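Local coordinates for protein putative glycosyltransferase (GalT1) (Streptococcus parasanguinis FW213, PDB 5HEA) that probably transfers sugars from nucleotide-activated donors to an acceptor, this chain being the C-terminal part of a longer protein and carrying a GT-A-type glycosyltransferase domain, at residues Leu28-Lys33 with Glu99-His104; Ile7-Pro12 with Tyr87-Asp92; Phe167-Leu172 with Gly211-Ser216. One frame throughout, in Å; residues are numbered along the deposited sequence.

Contact 1 of 3, residues Leu28-Lys33 with Glu99-His104; sequences LRQTYK and EFYLEH
The first turn of helix 101-110, on the periphery of the Rossmann-like GT-A fold, is met by Gln30 and Thr31 of the loop between helix 20-28 and strand 35-41. It illustrates how a helix start can be held by groups remote in sequence. Gln30 crosses Leu102 at about a right angle and, bent at chi2 (-53°), brings OE1 to Leu102 N at 2.9 Å, a nearly straight bond whose donor stands somewhat tilted from the amide plane. The amide's other end, NE2, bonds to the carbonyls of Ser26 and Glu98, which fixes the rotation of the group. Thr31 N donates over 2.8 Å to Glu99 O, one residue before the N-cap residue Phe100, while Thr31 CG2 rests beside Glu99 CG. Thr31 OG1 donates to Glu103 OE1 at 2.5 Å, on the anti side and 30° out of the plane of a carboxylate that also pairs with Arg107. Tyr32 CB packs on Leu102 CB at 3.9 Å, while the tyrosine's hydroxyl bonds to the carbonyl of Glu5. One water ties the two segments together: it donates to Gln30 OE1 and Thr31 OG1, both at 2.8 Å, and accepts from Tyr32 N and Glu103 N, both at 2.9 Å.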
loop_
_atom_site.group_PDB
_atom_site.type_symbol
_atom_site.label_atom_id
_atom_site.label_comp_id
_atom_site.label_asym_id
_atom_site.label_seq_id
_atom_site.Cartn_x
_atom_site.Cartn_y
_atom_site.Cartn_z
ATOM N N LEU A 28 39.048 19.142 -6.678
ATOM C CA LEU A 28 39.929 19.881 -5.781
ATOM C C LEU A 28 41.204 20.377 -6.479
ATOM O O LEU A 28 41.813 21.349 -6.034
ATOM C CB LEU A 28 40.272 19.034 -4.559
ATOM C CG LEU A 28 39.077 18.734 -3.650
ATOM C CD1 LEU A 28 39.510 17.917 -2.430
ATOM C CD2 LEU A 28 38.398 20.032 -3.223
ATOM N N ARG A 29 41.591 19.724 -7.574
ATOM C CA ARG A 29 42.727 20.171 -8.383
ATOM C C ARG A 29 42.392 21.270 -9.395
ATOM O O ARG A 29 43.186 21.525 -10.300
ATOM C CB ARG A 29 43.337 18.996 -9.151
ATOM C CG ARG A 29 44.088 17.993 -8.286
ATOM C CD ARG A 29 44.815 16.981 -9.156
ATOM N NE ARG A 29 43.941 16.390 -10.171
ATOM C CZ ARG A 29 43.487 15.136 -10.138
ATOM N NH1 ARG A 29 43.833 14.328 -9.141
ATOM N NH2 ARG A 29 42.698 14.686 -11.107
ATOM N N GLN A 30 41.233 21.912 -9.266
ATOM C CA GLN A 30 40.848 22.944 -10.232
ATOM C C GLN A 30 41.754 24.164 -10.144
ATOM O O GLN A 30 42.062 24.636 -9.050
ATOM C CB GLN A 30 39.389 23.373 -10.047
ATOM C CG GLN A 30 38.398 22.381 -10.595
ATOM C CD GLN A 30 38.683 22.036 -12.039
ATOM O OE1 GLN A 30 38.560 22.886 -12.931
ATOM N NE2 GLN A 30 39.081 20.791 -12.283
ATOM N N THR A 31 42.167 24.674 -11.302
ATOM C CA THR A 31 42.950 25.907 -11.371
ATOM C C THR A 31 42.123 27.117 -10.934
ATOM O O THR A 31 42.668 28.109 -10.446
ATOM C CB THR A 31 43.511 26.147 -12.794
ATOM O OG1 THR A 31 42.433 26.239 -13.728
ATOM C CG2 THR A 31 44.403 25.002 -13.210
ATOM N N TYR A 32 40.806 27.040 -11.130
ATOM C CA TYR A 32 39.899 28.052 -10.602
ATOM C C TYR A 32 39.606 27.703 -9.151
ATOM O O TYR A 32 38.998 26.673 -8.861
ATOM C CB TYR A 32 38.600 28.095 -11.407
ATOM C CG TYR A 32 37.723 29.295 -11.104
ATOM C CD1 TYR A 32 36.847 29.286 -10.028
ATOM C CD2 TYR A 32 37.778 30.436 -11.896
ATOM C CE1 TYR A 32 36.043 30.375 -9.749
ATOM C CE2 TYR A 32 36.979 31.533 -11.626
ATOM C CZ TYR A 32 36.110 31.491 -10.555
ATOM O OH TYR A 32 35.315 32.568 -10.283
ATOM N N LYS A 33 40.036 28.562 -8.240
ATOM C CA LYS A 33 40.061 28.207 -6.824
ATOM C C LYS A 33 38.773 28.535 -6.074
ATOM O O LYS A 33 38.428 27.861 -5.102
ATOM C CB LYS A 33 41.243 28.896 -6.131
ATOM C CG LYS A 33 42.601 28.586 -6.749
ATOM C CD LYS A 33 42.953 27.133 -6.559
ATOM C CE LYS A 33 44.281 26.797 -7.210
ATOM N NZ LYS A 33 44.695 25.397 -6.888
ATOM N N GLU A 99 42.059 19.689 -15.060
ATOM C CA GLU A 99 42.322 20.669 -14.007
ATOM C C GLU A 99 41.941 22.095 -14.406
ATOM O O GLU A 99 41.762 22.957 -13.536
ATOM C CB GLU A 99 43.791 20.625 -13.578
ATOM C CG GLU A 99 44.724 21.312 -14.555
ATOM C CD GLU A 99 46.172 21.265 -14.107
ATOM O OE1 GLU A 99 46.522 20.339 -13.343
ATOM O OE2 GLU A 99 46.951 22.156 -14.517
ATOM N N PHE A 100 41.822 22.340 -15.713
ATOM C CA PHE A 100 41.463 23.666 -16.234
ATOM C C PHE A 100 39.989 23.777 -16.638
ATOM O O PHE A 100 39.568 24.761 -17.252
ATOM C CB PHE A 100 42.355 24.023 -17.428
ATOM C CG PHE A 100 42.418 22.955 -18.478
ATOM C CD1 PHE A 100 41.363 22.757 -19.358
ATOM C CD2 PHE A 100 43.542 22.148 -18.595
ATOM C CE1 PHE A 100 41.422 21.773 -20.332
ATOM C CE2 PHE A 100 43.602 21.156 -19.569
ATOM C CZ PHE A 100 42.540 20.973 -20.436
ATOM N N TYR A 101 39.212 22.760 -16.294
ATOM C CA TYR A 101 37.792 22.684 -16.659
ATOM C C TYR A 101 36.981 23.919 -16.271
ATOM O O TYR A 101 36.365 24.575 -17.122
ATOM C CB TYR A 101 37.183 21.444 -15.996
ATOM C CG TYR A 101 35.679 21.302 -16.128
ATOM C CD1 TYR A 101 35.106 20.926 -17.334
ATOM C CD2 TYR A 101 34.847 21.482 -15.029
ATOM C CE1 TYR A 101 33.737 20.763 -17.459
ATOM C CE2 TYR A 101 33.469 21.323 -15.139
ATOM C CZ TYR A 101 32.928 20.961 -16.361
ATOM O OH TYR A 101 31.581 20.795 -16.500
ATOM N N LEU A 102 36.984 24.232 -14.984
ATOM C CA LEU A 102 36.194 25.333 -14.449
ATOM C C LEU A 102 36.668 26.685 -14.986
ATOM O O LEU A 102 35.861 27.539 -15.385
ATOM C CB LEU A 102 36.300 25.324 -12.926
ATOM C CG LEU A 102 35.053 25.575 -12.085
ATOM C CD1 LEU A 102 33.826 24.897 -12.694
ATOM C CD2 LEU A 102 35.309 25.069 -10.670
ATOM N N GLU A 103 37.980 26.879 -14.964
ATOM C CA GLU A 103 38.596 28.105 -15.464
ATOM C C GLU A 103 38.179 28.419 -16.908
ATOM O O GLU A 103 37.802 29.548 -17.223
ATOM C CB GLU A 103 40.126 28.006 -15.350
ATOM C CG GLU A 103 40.861 29.279 -15.748
ATOM C CD GLU A 103 42.374 29.112 -15.751
ATOM O OE1 GLU A 103 42.869 27.990 -15.489
ATOM O OE2 GLU A 103 43.072 30.112 -16.020
ATOM N N HIS A 104 38.238 27.419 -17.779
ATOM C CA HIS A 104 37.852 27.612 -19.177
ATOM C C HIS A 104 36.385 27.975 -19.375
ATOM O O HIS A 104 36.075 28.821 -20.207
ATOM C CB HIS A 104 38.234 26.399 -20.029
ATOM C CG HIS A 104 39.700 26.309 -20.310
ATOM N ND1 HIS A 104 40.220 25.561 -21.346
ATOM C CD2 HIS A 104 40.759 26.896 -19.701
ATOM C CE1 HIS A 104 41.536 25.687 -21.358
ATOM N NE2 HIS A 104 41.888 26.492 -20.372
HETATM O O HOH W 1 39.773 25.361 -13.301
#

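Contact 2 of 3, residues Ile7-Pro12 with Tyr87-Asp92; sequences ISIIVP and YITFVD
The Phe90 ring lies alongside Ile10, both side chains pointing the same way from the sheet: Ile10 CD1 approaches the ring obliquely, 3.7 Å from Phe90 CE1, and Ile10 CB meets ring atom CD1. Phe183 forms an edge-to-face pair with the same ring. The other aromatic, Tyr87, is also approached obliquely, by Ile7 CG1, which lies 4.1 Å from Tyr87 CB; the tyrosine's hydroxyl bonds to Glu5. The two rings leave strand 87-90 on opposite faces of the sheet; that strand runs parallel to 7-13 at the heart of the GT-A fold. Ser8 N donates to Tyr87 O and Ile10 N to Thr89 O, both at 2.8 Å, while Ser8 O and Ile10 O accept from Thr89 N and Val91 N. On the face bearing Ile7, Ile9 and Thr89, Ile9 CG1 sits 3.8 Å from Thr89 CG2; with OG1 (chi1 -163°) anti to the backbone N and bonded to Lys171 O, this methyl is left between backbone N and carbonyl carbon. Ile10 CD1 also packs on Ile88 CG2 at 3.6 Å. Asp92 follows the end of strand 87-90 and begins Asp-Ser-Asp, consistent with the DXD motif of GT-A enzymes. Strand 35-41 bonds to the far edge of 7-13; helix 72-82 covers Ile10 and Phe90, whereas Leu102 of helix 101-110 and Leu172 of strand 171-174 pack on the Ile7 face.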
loop_
_atom_site.group_PDB
_atom_site.type_symbol
_atom_site.label_atom_id
_atom_site.label_comp_id
_atom_site.label_asym_id
_atom_site.label_seq_id
_atom_site.Cartn_x
_atom_site.Cartn_y
_atom_site.Cartn_z
ATOM N N ILE A 7 31.818 29.954 -7.652
ATOM C CA ILE A 7 31.087 28.996 -8.453
ATOM C C ILE A 7 30.587 27.864 -7.553
ATOM O O ILE A 7 31.360 27.258 -6.813
ATOM C CB ILE A 7 31.956 28.433 -9.592
ATOM C CG1 ILE A 7 32.351 29.547 -10.570
ATOM C CG2 ILE A 7 31.209 27.326 -10.340
ATOM C CD1 ILE A 7 33.325 29.077 -11.626
ATOM N N SER A 8 29.293 27.578 -7.610
ATOM C CA SER A 8 28.761 26.429 -6.873
ATOM C C SER A 8 28.707 25.176 -7.751
ATOM O O SER A 8 28.030 25.162 -8.782
ATOM C CB SER A 8 27.365 26.732 -6.323
ATOM O OG SER A 8 27.392 27.783 -5.373
ATOM N N ILE A 9 29.408 24.128 -7.325
ATOM C CA ILE A 9 29.435 22.846 -8.033
ATOM C C ILE A 9 28.564 21.840 -7.308
ATOM O O ILE A 9 28.870 21.447 -6.178
ATOM C CB ILE A 9 30.849 22.255 -8.076
ATOM C CG1 ILE A 9 31.854 23.312 -8.563
ATOM C CG2 ILE A 9 30.865 20.993 -8.949
ATOM C CD1 ILE A 9 33.311 22.913 -8.320
ATOM N N ILE A 10 27.482 21.431 -7.961
ATOM C CA ILE A 10 26.499 20.536 -7.368
ATOM C C ILE A 10 26.778 19.098 -7.775
ATOM O O ILE A 10 26.796 18.759 -8.960
ATOM C CB ILE A 10 25.064 20.964 -7.756
ATOM C CG1 ILE A 10 24.756 22.332 -7.133
ATOM C CG2 ILE A 10 24.038 19.900 -7.321
ATOM C CD1 ILE A 10 23.553 23.037 -7.735
ATOM N N VAL A 11 27.016 18.254 -6.779
ATOM C CA VAL A 11 27.438 16.886 -7.030
ATOM C C VAL A 11 26.532 15.917 -6.271
ATOM O O VAL A 11 26.712 15.682 -5.077
ATOM C CB VAL A 11 28.919 16.683 -6.624
ATOM C CG1 VAL A 11 29.364 15.229 -6.861
ATOM C CG2 VAL A 11 29.818 17.653 -7.389
ATOM N N PRO A 12 25.527 15.367 -6.961
ATOM C CA PRO A 12 24.668 14.361 -6.339
ATOM C C PRO A 12 25.450 13.069 -6.137
ATOM O O PRO A 12 26.236 12.668 -6.999
ATOM C CB PRO A 12 23.560 14.149 -7.382
ATOM C CG PRO A 12 23.621 15.371 -8.251
ATOM C CD PRO A 12 25.061 15.733 -8.306
ATOM N N TYR A 87 27.481 31.592 -9.825
ATOM C CA TYR A 87 27.320 30.643 -10.923
ATOM C C TYR A 87 27.083 29.250 -10.370
ATOM O O TYR A 87 27.545 28.917 -9.277
ATOM C CB TYR A 87 28.563 30.628 -11.808
ATOM C CG TYR A 87 28.947 32.002 -12.298
ATOM C CD1 TYR A 87 29.892 32.759 -11.612
ATOM C CD2 TYR A 87 28.341 32.558 -13.422
ATOM C CE1 TYR A 87 30.245 34.024 -12.034
ATOM C CE2 TYR A 87 28.687 33.836 -13.858
ATOM C CZ TYR A 87 29.647 34.557 -13.157
ATOM O OH TYR A 87 30.014 35.817 -13.559
ATOM N N ILE A 88 26.369 28.438 -11.139
ATOM C CA ILE A 88 26.065 27.065 -10.736
ATOM C C ILE A 88 26.488 26.100 -11.835
ATOM O O ILE A 88 26.252 26.339 -13.019
ATOM C CB ILE A 88 24.551 26.883 -10.438
ATOM C CG1 ILE A 88 24.184 27.570 -9.114
ATOM C CG2 ILE A 88 24.163 25.376 -10.463
ATOM C CD1 ILE A 88 22.727 27.439 -8.731
ATOM N N THR A 89 27.124 25.005 -11.446
ATOM C CA THR A 89 27.479 23.999 -12.425
ATOM C C THR A 89 27.249 22.622 -11.806
ATOM O O THR A 89 27.195 22.496 -10.580
ATOM C CB THR A 89 28.934 24.197 -12.883
ATOM O OG1 THR A 89 29.167 23.479 -14.102
ATOM C CG2 THR A 89 29.905 23.742 -11.791
ATOM N N PHE A 90 27.070 21.603 -12.646
ATOM C CA PHE A 90 26.763 20.254 -12.162
ATOM C C PHE A 90 27.891 19.310 -12.559
ATOM O O PHE A 90 28.411 19.413 -13.661
ATOM C CB PHE A 90 25.439 19.745 -12.761
ATOM C CG PHE A 90 24.238 20.564 -12.361
ATOM C CD1 PHE A 90 23.605 20.338 -11.147
ATOM C CD2 PHE A 90 23.756 21.570 -13.191
ATOM C CE1 PHE A 90 22.507 21.105 -10.764
ATOM C CE2 PHE A 90 22.657 22.338 -12.817
ATOM C CZ PHE A 90 22.041 22.110 -11.600
ATOM N N VAL A 91 28.282 18.410 -11.662
ATOM C CA VAL A 91 29.248 17.361 -11.997
ATOM C C VAL A 91 28.686 16.043 -11.460
ATOM O O VAL A 91 28.288 15.967 -10.299
ATOM C CB VAL A 91 30.638 17.619 -11.359
ATOM C CG1 VAL A 91 31.557 16.409 -11.556
ATOM C CG2 VAL A 91 31.284 18.853 -11.954
ATOM N N ASP A 92 28.615 15.018 -12.299
ATOM C CA ASP A 92 28.173 13.703 -11.838
ATOM C C ASP A 92 29.319 12.984 -11.140
ATOM O O ASP A 92 30.457 13.060 -11.575
ATOM C CB ASP A 92 27.634 12.861 -12.988
ATOM C CG ASP A 92 26.271 13.338 -13.456
ATOM O OD1 ASP A 92 25.590 14.076 -12.689
ATOM O OD2 ASP A 92 25.879 12.976 -14.586
HETATM O O HOH W 2 26.076 12.302 -9.771
#

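Contact 3 of 3, residues Phe167-Leu172 with Gly211-Ser216; sequences FSPTKL and GSYYYS
The first torsions of Phe167 (chi1 -159°) and Tyr213 (-174°) send each ring away from its own backbone N and toward the other, and the two meet as an offset edge-to-face pair, planes at 81°. Phe167 presents its edge, CE2 lying 3.7 Å from Tyr213 CE1, to the tyrosine's face. Tyr215 completes the aromatic cluster in the reverse sense: its own edge is turned to the face of Phe167, where CD2 comes to 3.5 Å from Phe167 CZ. The opposite face of that phenylalanine is covered by Pro169 CD, sitting over the ring centre. Pro169 also reaches the tyrosine, with CB 3.4 Å from Tyr213 CE2, and Thr170 CG2 touches Tyr213 CG at 3.9 Å. The turn that presents these groups is held from within, since Lys171 NZ donates to Phe167 O at 2.6 Å and to Pro169 O at 2.7 Å. The phenol of Tyr213 bonds to Asp95 and to the backbone of Asp92, so the cluster backs onto the loop after strand 87-90 of the GT-A fold, with its probable DXD motif. In the sheet, strand 116-125 runs between strands 171-174 and 204-217, while helix 195-201 packs on Lys171.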
loop_
_atom_site.group_PDB
_atom_site.type_symbol
_atom_site.label_atom_id
_atom_site.label_comp_id
_atom_site.label_asym_id
_atom_site.label_seq_id
_atom_site.Cartn_x
_atom_site.Cartn_y
_atom_site.Cartn_z
ATOM N N PHE A 167 22.060 16.362 -20.918
ATOM C CA PHE A 167 23.198 16.210 -20.005
ATOM C C PHE A 167 23.414 17.489 -19.197
ATOM O O PHE A 167 23.714 18.553 -19.747
ATOM C CB PHE A 167 24.474 15.833 -20.772
ATOM C CG PHE A 167 25.528 15.185 -19.911
ATOM C CD1 PHE A 167 25.197 14.132 -19.070
ATOM C CD2 PHE A 167 26.847 15.626 -19.947
ATOM C CE1 PHE A 167 26.167 13.526 -18.268
ATOM C CE2 PHE A 167 27.820 15.039 -19.150
ATOM C CZ PHE A 167 27.478 13.980 -18.305
ATOM N N SER A 168 23.248 17.399 -17.888
ATOM C CA SER A 168 23.398 18.588 -17.050
ATOM C C SER A 168 24.834 19.118 -16.809
ATOM O O SER A 168 25.009 20.330 -16.660
ATOM C CB SER A 168 22.644 18.427 -15.724
ATOM O OG SER A 168 23.097 17.295 -15.016
ATOM N N PRO A 169 25.853 18.229 -16.731
ATOM C CA PRO A 169 27.207 18.787 -16.594
ATOM C C PRO A 169 27.712 19.462 -17.858
ATOM O O PRO A 169 26.995 19.522 -18.865
ATOM C CB PRO A 169 28.070 17.550 -16.282
ATOM C CG PRO A 169 27.080 16.569 -15.646
ATOM C CD PRO A 169 25.832 16.776 -16.469
ATOM N N THR A 170 28.951 19.950 -17.785
ATOM C CA THR A 170 29.669 20.649 -18.878
ATOM C C THR A 170 29.212 22.087 -19.080
ATOM O O THR A 170 29.621 22.742 -20.029
ATOM C CB THR A 170 29.690 19.882 -20.262
ATOM O OG1 THR A 170 28.534 20.203 -21.043
ATOM C CG2 THR A 170 29.810 18.355 -20.080
ATOM N N LYS A 171 28.376 22.579 -18.168
ATOM C CA LYS A 171 27.683 23.835 -18.366
ATOM C C LYS A 171 27.784 24.702 -17.126
ATOM O O LYS A 171 27.553 24.242 -16.007
ATOM C CB LYS A 171 26.213 23.556 -18.729
ATOM C CG LYS A 171 26.086 22.664 -19.981
ATOM C CD LYS A 171 24.697 22.113 -20.180
ATOM C CE LYS A 171 24.693 21.149 -21.359
ATOM N NZ LYS A 171 25.502 19.914 -21.107
ATOM N N LEU A 172 28.155 25.959 -17.334
ATOM C CA LEU A 172 28.226 26.945 -16.259
ATOM C C LEU A 172 27.098 27.963 -16.435
ATOM O O LEU A 172 27.020 28.632 -17.467
ATOM C CB LEU A 172 29.589 27.642 -16.282
ATOM C CG LEU A 172 29.867 28.687 -15.203
ATOM C CD1 LEU A 172 29.967 28.010 -13.843
ATOM C CD2 LEU A 172 31.134 29.486 -15.520
ATOM N N GLY A 211 36.818 18.711 -25.015
ATOM C CA GLY A 211 36.325 17.631 -24.174
ATOM C C GLY A 211 37.050 17.628 -22.839
ATOM O O GLY A 211 37.861 16.751 -22.577
ATOM N N SER A 212 36.763 18.619 -21.997
ATOM C CA SER A 212 37.474 18.786 -20.732
ATOM C C SER A 212 36.777 18.053 -19.595
ATOM O O SER A 212 37.320 17.907 -18.494
ATOM C CB SER A 212 37.590 20.265 -20.397
ATOM O OG SER A 212 38.349 20.925 -21.394
ATOM N N TYR A 213 35.562 17.608 -19.876
ATOM C CA TYR A 213 34.799 16.774 -18.949
ATOM C C TYR A 213 34.879 15.340 -19.464
ATOM O O TYR A 213 34.759 15.110 -20.674
ATOM C CB TYR A 213 33.347 17.253 -18.928
ATOM C CG TYR A 213 32.440 16.570 -17.907
ATOM C CD1 TYR A 213 31.857 15.335 -18.181
ATOM C CD2 TYR A 213 32.140 17.185 -16.695
ATOM C CE1 TYR A 213 30.997 14.708 -17.258
ATOM C CE2 TYR A 213 31.298 16.569 -15.755
ATOM C CZ TYR A 213 30.730 15.332 -16.047
ATOM O OH TYR A 213 29.884 14.719 -15.136
ATOM N N TYR A 214 35.091 14.384 -18.558
ATOM C CA TYR A 214 35.158 12.970 -18.928
ATOM C C TYR A 214 33.963 12.169 -18.406
ATOM O O TYR A 214 33.730 12.072 -17.199
ATOM C CB TYR A 214 36.494 12.351 -18.493
ATOM C CG TYR A 214 37.664 12.933 -19.271
ATOM C CD1 TYR A 214 37.934 12.511 -20.570
ATOM C CD2 TYR A 214 38.473 13.921 -18.720
ATOM C CE1 TYR A 214 38.986 13.052 -21.296
ATOM C CE2 TYR A 214 39.522 14.472 -19.437
ATOM C CZ TYR A 214 39.769 14.032 -20.724
ATOM O OH TYR A 214 40.813 14.560 -21.449
ATOM N N TYR A 215 33.207 11.619 -19.350
ATOM C CA TYR A 215 32.003 10.855 -19.077
ATOM C C TYR A 215 32.412 9.391 -18.915
ATOM O O TYR A 215 32.913 8.770 -19.854
ATOM C CB TYR A 215 31.019 11.010 -20.251
ATOM C CG TYR A 215 29.717 10.263 -20.096
ATOM C CD1 TYR A 215 29.575 8.966 -20.571
ATOM C CD2 TYR A 215 28.627 10.855 -19.472
ATOM C CE1 TYR A 215 28.382 8.278 -20.429
ATOM C CE2 TYR A 215 27.431 10.174 -19.319
ATOM C CZ TYR A 215 27.316 8.890 -19.802
ATOM O OH TYR A 215 26.128 8.215 -19.655
ATOM N N SER A 216 32.218 8.854 -17.716
ATOM C CA SER A 216 32.528 7.461 -17.438
ATOM C C SER A 216 31.495 6.546 -18.078
ATOM O O SER A 216 30.303 6.645 -17.795
ATOM C CB SER A 216 32.552 7.228 -15.933
ATOM O OG SER A 216 32.512 5.848 -15.640
#

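How the contacts relate
The three contacts show how one fold is knitted from neighbouring layers. Contact 2 is the sheet core; contact 1, its centre about 13 Å away, lies against it through Tyr32 CE1, 3.5 Å from Ile7 CD1, and Leu102 CD2, 3.8 Å from Ile9 CD1. Contact 3, centred about 11 Å from contact 2, is joined to it where Tyr87 CB packs 3.6 Å from Leu172 CD1, strands 87-90 and 171-174 being neighbours in the sheet. Contacts 1 and 3 meet at Tyr101, whose OH accepts a weak hydrogen bond from Thr170 N, 3.0 Å away. The acidic loop starting at Asp92, probably part of the donor-binding site, is bordered by contacts 2 and 3.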